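Local coordinates for protein nigritoxine (Vibrio nigripulchritudo, PDB 5M41) that is a bacterial toxin that acts on crustaceans and insects, built on a fold regarded as new, at residues K321-L333 against A343-V355. Sequence-based numbering, arbitrary orientation.
Sequences KEIDPLDVISLSL and AKLSKVSKNLGQV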
loop_
_atom_site.group_PDB
_atom_site.type_symbol
_atom_site.label_atom_id
_atom_site.label_comp_id
_atom_site.label_asym_id
_atom_site.label_seq_id
_atom_site.Cartn_x
_atom_site.Cartn_y
_atom_site.Cartn_z
ATOM N N LYS A 321 -13.134 -18.769 9.816
ATOM C CA LYS A 321 -14.305 -17.935 10.144
ATOM C C LYS A 321 -13.968 -16.629 10.880
ATOM O O LYS A 321 -14.824 -16.034 11.543
ATOM C CB LYS A 321 -15.358 -18.737 10.923
ATOM C CG LYS A 321 -16.282 -19.580 10.049
ATOM C CD LYS A 321 -17.218 -20.447 10.885
ATOM C CE LYS A 321 -16.469 -21.614 11.528
ATOM N NZ LYS A 321 -17.161 -22.187 12.715
ATOM N N GLU A 322 -12.720 -16.191 10.756
ATOM C CA GLU A 322 -12.340 -14.844 11.170
ATOM C C GLU A 322 -12.996 -13.816 10.234
ATOM O O GLU A 322 -13.292 -12.688 10.632
ATOM C CB GLU A 322 -10.819 -14.702 11.143
ATOM C CG GLU A 322 -10.102 -15.558 12.183
ATOM C CD GLU A 322 -8.587 -15.410 12.137
ATOM O OE1 GLU A 322 -8.002 -15.521 11.032
ATOM O OE2 GLU A 322 -7.980 -15.191 13.212
ATOM N N ILE A 323 -13.236 -14.243 8.996
ATOM C CA ILE A 323 -13.742 -13.400 7.925
ATOM C C ILE A 323 -14.871 -14.149 7.217
ATOM O O ILE A 323 -14.752 -15.348 6.986
ATOM C CB ILE A 323 -12.582 -13.072 6.929
ATOM C CG1 ILE A 323 -11.501 -12.213 7.597
ATOM C CG2 ILE A 323 -13.080 -12.403 5.665
ATOM C CD1 ILE A 323 -11.976 -10.872 8.120
ATOM N N ASP A 324 -15.966 -13.452 6.910
ATOM C CA ASP A 324 -17.073 -13.994 6.088
ATOM C C ASP A 324 -16.907 -13.667 4.599
ATOM O O ASP A 324 -16.368 -12.616 4.266
ATOM C CB ASP A 324 -18.406 -13.451 6.583
ATOM C CG ASP A 324 -18.797 -14.017 7.942
ATOM O OD1 ASP A 324 -18.154 -14.991 8.404
ATOM O OD2 ASP A 324 -19.756 -13.489 8.543
ATOM N N PRO A 325 -17.359 -14.572 3.699
ATOM C CA PRO A 325 -17.195 -14.374 2.260
ATOM C C PRO A 325 -17.526 -12.968 1.767
ATOM O O PRO A 325 -16.803 -12.449 0.917
ATOM C CB PRO A 325 -18.163 -15.384 1.662
ATOM C CG PRO A 325 -18.134 -16.525 2.639
ATOM C CD PRO A 325 -17.858 -15.932 3.998
ATOM N N LEU A 326 -18.582 -12.358 2.306
ATOM C CA LEU A 326 -19.039 -11.049 1.824
ATOM C C LEU A 326 -18.476 -9.824 2.557
ATOM O O LEU A 326 -18.727 -8.699 2.143
ATOM C CB LEU A 326 -20.576 -10.992 1.789
ATOM C CG LEU A 326 -21.290 -12.005 0.885
ATOM C CD1 LEU A 326 -22.805 -11.956 1.090
ATOM C CD2 LEU A 326 -20.952 -11.777 -0.581
ATOM N N ASP A 327 -17.730 -10.050 3.639
ATOM C CA ASP A 327 -17.037 -8.986 4.366
ATOM C C ASP A 327 -16.017 -8.307 3.476
ATOM O O ASP A 327 -15.242 -8.994 2.782
ATOM C CB ASP A 327 -16.246 -9.568 5.553
ATOM C CG ASP A 327 -17.121 -9.946 6.733
ATOM O OD1 ASP A 327 -18.215 -9.379 6.858
ATOM O OD2 ASP A 327 -16.681 -10.794 7.549
ATOM N N VAL A 328 -15.973 -6.976 3.539
ATOM C CA VAL A 328 -14.964 -6.218 2.818
ATOM C C VAL A 328 -13.668 -6.226 3.617
ATOM O O VAL A 328 -13.651 -5.946 4.816
ATOM C CB VAL A 328 -15.436 -4.774 2.522
ATOM C CG1 VAL A 328 -14.291 -3.940 1.956
ATOM C CG2 VAL A 328 -16.598 -4.788 1.516
ATOM N N ILE A 329 -12.578 -6.586 2.959
ATOM C CA ILE A 329 -11.298 -6.684 3.605
ATOM C C ILE A 329 -10.257 -5.900 2.803
ATOM O O ILE A 329 -10.440 -5.647 1.609
ATOM C CB ILE A 329 -10.852 -8.155 3.824
ATOM C CG1 ILE A 329 -10.715 -8.913 2.514
ATOM C CG2 ILE A 329 -11.829 -8.907 4.742
ATOM C CD1 ILE A 329 -9.900 -10.195 2.656
ATOM N N SER A 330 -9.198 -5.488 3.479
ATOM C CA SER A 330 -8.057 -4.904 2.829
ATOM C C SER A 330 -6.941 -5.922 3.006
ATOM O O SER A 330 -6.548 -6.224 4.145
ATOM C CB SER A 330 -7.681 -3.590 3.501
ATOM O OG SER A 330 -6.415 -3.130 3.042
ATOM N N LEU A 331 -6.465 -6.487 1.902
ATOM C CA LEU A 331 -5.254 -7.275 1.964
ATOM C C LEU A 331 -4.092 -6.324 1.699
ATOM O O LEU A 331 -3.896 -5.858 0.562
ATOM C CB LEU A 331 -5.293 -8.449 0.978
ATOM C CG LEU A 331 -3.995 -9.166 0.579
ATOM C CD1 LEU A 331 -3.295 -9.812 1.762
ATOM C CD2 LEU A 331 -4.306 -10.214 -0.474
ATOM N N SER A 332 -3.339 -6.022 2.750
ATOM C CA SER A 332 -2.207 -5.107 2.656
ATOM C C SER A 332 -0.953 -5.873 2.317
ATOM O O SER A 332 -0.650 -6.862 2.959
ATOM C CB SER A 332 -1.966 -4.374 3.986
ATOM O OG SER A 332 -2.989 -3.428 4.251
ATOM N N LEU A 333 -0.226 -5.405 1.312
ATOM C CA LEU A 333 1.090 -5.922 1.024
ATOM C C LEU A 333 2.008 -4.741 1.231
ATOM O O LEU A 333 2.024 -3.790 0.431
ATOM C CB LEU A 333 1.138 -6.468 -0.397
ATOM C CG LEU A 333 0.155 -7.617 -0.670
ATOM C CD1 LEU A 333 0.038 -7.863 -2.160
ATOM C CD2 LEU A 333 0.595 -8.890 0.049
ATOM N N ALA A 343 2.327 -9.460 4.446
ATOM C CA ALA A 343 0.914 -9.527 4.077
ATOM C C ALA A 343 0.120 -9.524 5.367
ATOM O O ALA A 343 0.487 -10.214 6.331
ATOM C CB ALA A 343 0.607 -10.785 3.284
ATOM N N LYS A 344 -0.951 -8.740 5.383
ATOM C CA LYS A 344 -1.801 -8.613 6.542
ATOM C C LYS A 344 -3.195 -8.218 6.086
ATOM O O LYS A 344 -3.334 -7.308 5.265
ATOM C CB LYS A 344 -1.237 -7.529 7.473
ATOM C CG LYS A 344 -1.852 -7.499 8.860
ATOM C CD LYS A 344 -0.916 -6.849 9.892
ATOM C CE LYS A 344 -1.467 -6.994 11.322
ATOM N NZ LYS A 344 -0.346 -7.053 12.334
ATOM N N LEU A 345 -4.214 -8.882 6.638
ATOM C CA LEU A 345 -5.617 -8.621 6.318
ATOM C C LEU A 345 -6.192 -7.703 7.369
ATOM O O LEU A 345 -5.836 -7.820 8.555
ATOM C CB LEU A 345 -6.442 -9.912 6.363
ATOM C CG LEU A 345 -6.015 -10.997 5.391
ATOM C CD1 LEU A 345 -6.747 -12.288 5.720
ATOM C CD2 LEU A 345 -6.284 -10.558 3.953
ATOM N N SER A 346 -7.075 -6.800 6.931
ATOM C CA SER A 346 -7.855 -5.977 7.828
ATOM C C SER A 346 -9.292 -6.096 7.384
ATOM O O SER A 346 -9.571 -6.214 6.197
ATOM C CB SER A 346 -7.448 -4.508 7.750
ATOM O OG SER A 346 -6.116 -4.276 8.176
ATOM N N LYS A 347 -10.200 -6.058 8.343
ATOM C CA LYS A 347 -11.610 -6.007 8.064
ATOM C C LYS A 347 -12.000 -4.538 8.158
ATOM O O LYS A 347 -11.399 -3.780 8.919
ATOM C CB LYS A 347 -12.369 -6.833 9.104
ATOM C CG LYS A 347 -13.722 -7.329 8.618
ATOM C CD LYS A 347 -14.572 -7.919 9.741
ATOM C CE LYS A 347 -13.878 -9.074 10.457
ATOM N NZ LYS A 347 -14.785 -9.703 11.460
ATOM N N VAL A 348 -12.991 -4.133 7.372
ATOM C CA VAL A 348 -13.423 -2.749 7.348
ATOM C C VAL A 348 -14.141 -2.435 8.647
ATOM O O VAL A 348 -14.856 -3.288 9.182
ATOM C CB VAL A 348 -14.290 -2.421 6.082
ATOM C CG1 VAL A 348 -15.662 -3.088 6.131
ATOM C CG2 VAL A 348 -14.422 -0.923 5.901
ATOM N N SER A 349 -13.908 -1.248 9.194
ATOM C CA SER A 349 -14.680 -0.847 10.337
ATOM C C SER A 349 -16.117 -0.548 9.914
ATOM O O SER A 349 -16.342 0.264 9.032
ATOM C CB SER A 349 -14.080 0.367 11.021
ATOM O OG SER A 349 -15.030 0.823 11.966
ATOM N N LYS A 350 -17.077 -1.218 10.542
ATOM C CA LYS A 350 -18.501 -0.916 10.357
ATOM C C LYS A 350 -18.858 0.533 10.728
ATOM O O LYS A 350 -19.817 1.095 10.194
ATOM C CB LYS A 350 -19.368 -1.948 11.096
ATOM C CG LYS A 350 -19.647 -3.187 10.241
ATOM C CD LYS A 350 -19.135 -4.485 10.861
ATOM C CE LYS A 350 -18.921 -5.545 9.780
ATOM N NZ LYS A 350 -18.185 -6.756 10.256
ATOM N N ASN A 351 -18.053 1.133 11.606
ATOM C CA ASN A 351 -18.098 2.566 11.887
ATOM C C ASN A 351 -17.780 3.518 10.710
ATOM O O ASN A 351 -18.131 4.703 10.747
ATOM C CB ASN A 351 -17.142 2.870 13.028
ATOM C CG ASN A 351 -17.680 3.920 13.967
ATOM O OD1 ASN A 351 -18.878 3.956 14.246
ATOM N ND2 ASN A 351 -16.794 4.777 14.472
ATOM N N LEU A 352 -17.123 3.004 9.668
ATOM C CA LEU A 352 -16.670 3.830 8.540
ATOM C C LEU A 352 -17.809 4.448 7.726
ATOM O O LEU A 352 -17.722 5.599 7.318
ATOM C CB LEU A 352 -15.770 3.005 7.607
ATOM C CG LEU A 352 -15.182 3.684 6.372
ATOM C CD1 LEU A 352 -14.206 4.762 6.795
ATOM C CD2 LEU A 352 -14.481 2.685 5.456
ATOM N N GLY A 353 -18.861 3.668 7.483
ATOM C CA GLY A 353 -19.941 4.036 6.555
ATOM C C GLY A 353 -20.186 2.891 5.579
ATOM O O GLY A 353 -19.771 1.762 5.838
ATOM N N GLN A 354 -20.875 3.163 4.470
ATOM C CA GLN A 354 -21.034 2.177 3.408
ATOM C C GLN A 354 -19.776 2.061 2.571
ATOM O O GLN A 354 -19.249 3.072 2.111
ATOM C CB GLN A 354 -22.098 2.631 2.439
ATOM C CG GLN A 354 -23.479 2.087 2.637
ATOM C CD GLN A 354 -24.428 2.769 1.694
ATOM O OE1 GLN A 354 -25.507 3.175 2.102
ATOM N NE2 GLN A 354 -24.010 2.952 0.428
ATOM N N VAL A 355 -19.312 0.841 2.339
ATOM C CA VAL A 355 -18.306 0.627 1.314
ATOM C C VAL A 355 -19.026 0.690 -0.037
ATOM O O VAL A 355 -20.009 -0.048 -0.258
ATOM C CB VAL A 355 -17.571 -0.714 1.478
ATOM C CG1 VAL A 355 -16.653 -0.986 0.269
ATOM C CG2 VAL A 355 -16.730 -0.699 2.761
HETATM O O HOH W 1 -4.894 -4.380 5.732
#
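With CG opposite its backbone N (chi1 -156°) and a bend at chi3 (-58°), the chain of Lys347 runs past Ile323 in the opposing direction: CE lies 3.5 Å from Ile323 CD1, and NZ ends 3.4 Å from Glu322 O in a weak hydrogen bond. Asp327 approaches the same lysine obliquely, its OD2 4.5 Å from Lys347 NZ, too far for a salt bridge but near enough that some electrostatic attraction would be expected. That OD2 already receives Asp324 N from above the carboxylate plane, a bond that accompanies the type I turn Asp324–Asp327.

Beyond the turn, 328-333 and 343-348 pair as the two arms of an antiparallel beta hairpin, their directions 156° apart. Reciprocal backbone bonds link Ser330 with Ser346 and Ser332 with Lys344, and Val348 N to Val328 O adds a longer one at 3.2 Å. Ile329, Leu331, Leu333, Ala343 and Leu345 line one face together with Lys347, and there Leu345 CD2 packs against both CB and CD1 of Leu331 and lies 3.9 Å from Ile329 CD1. The other face is polar: one water donates to Ser330 O and to Ser332 OG (2.6 Å) and also bonds Ser346 OG, bridging the two strands. Further along, Val328 and Val355 meet tip to tip through methyl groups, CG2 of the former 4.0 Å from CG1 of the latter, bringing the start of strand 354-357 against the hairpin.

Helix 302-319 contributes Thr314 against Leu331 and Ala317 against Leu345, while Leu376 and Phe380 of helix 373-382 also touch Leu331, placing the leucine side of the hairpin against two helices. On the serine face, Asp368 bonds Ser332 OG; its strand, 366-370, flanks 328-336 on the edge away from 340-348, so the hairpin continues into a larger antiparallel sheet.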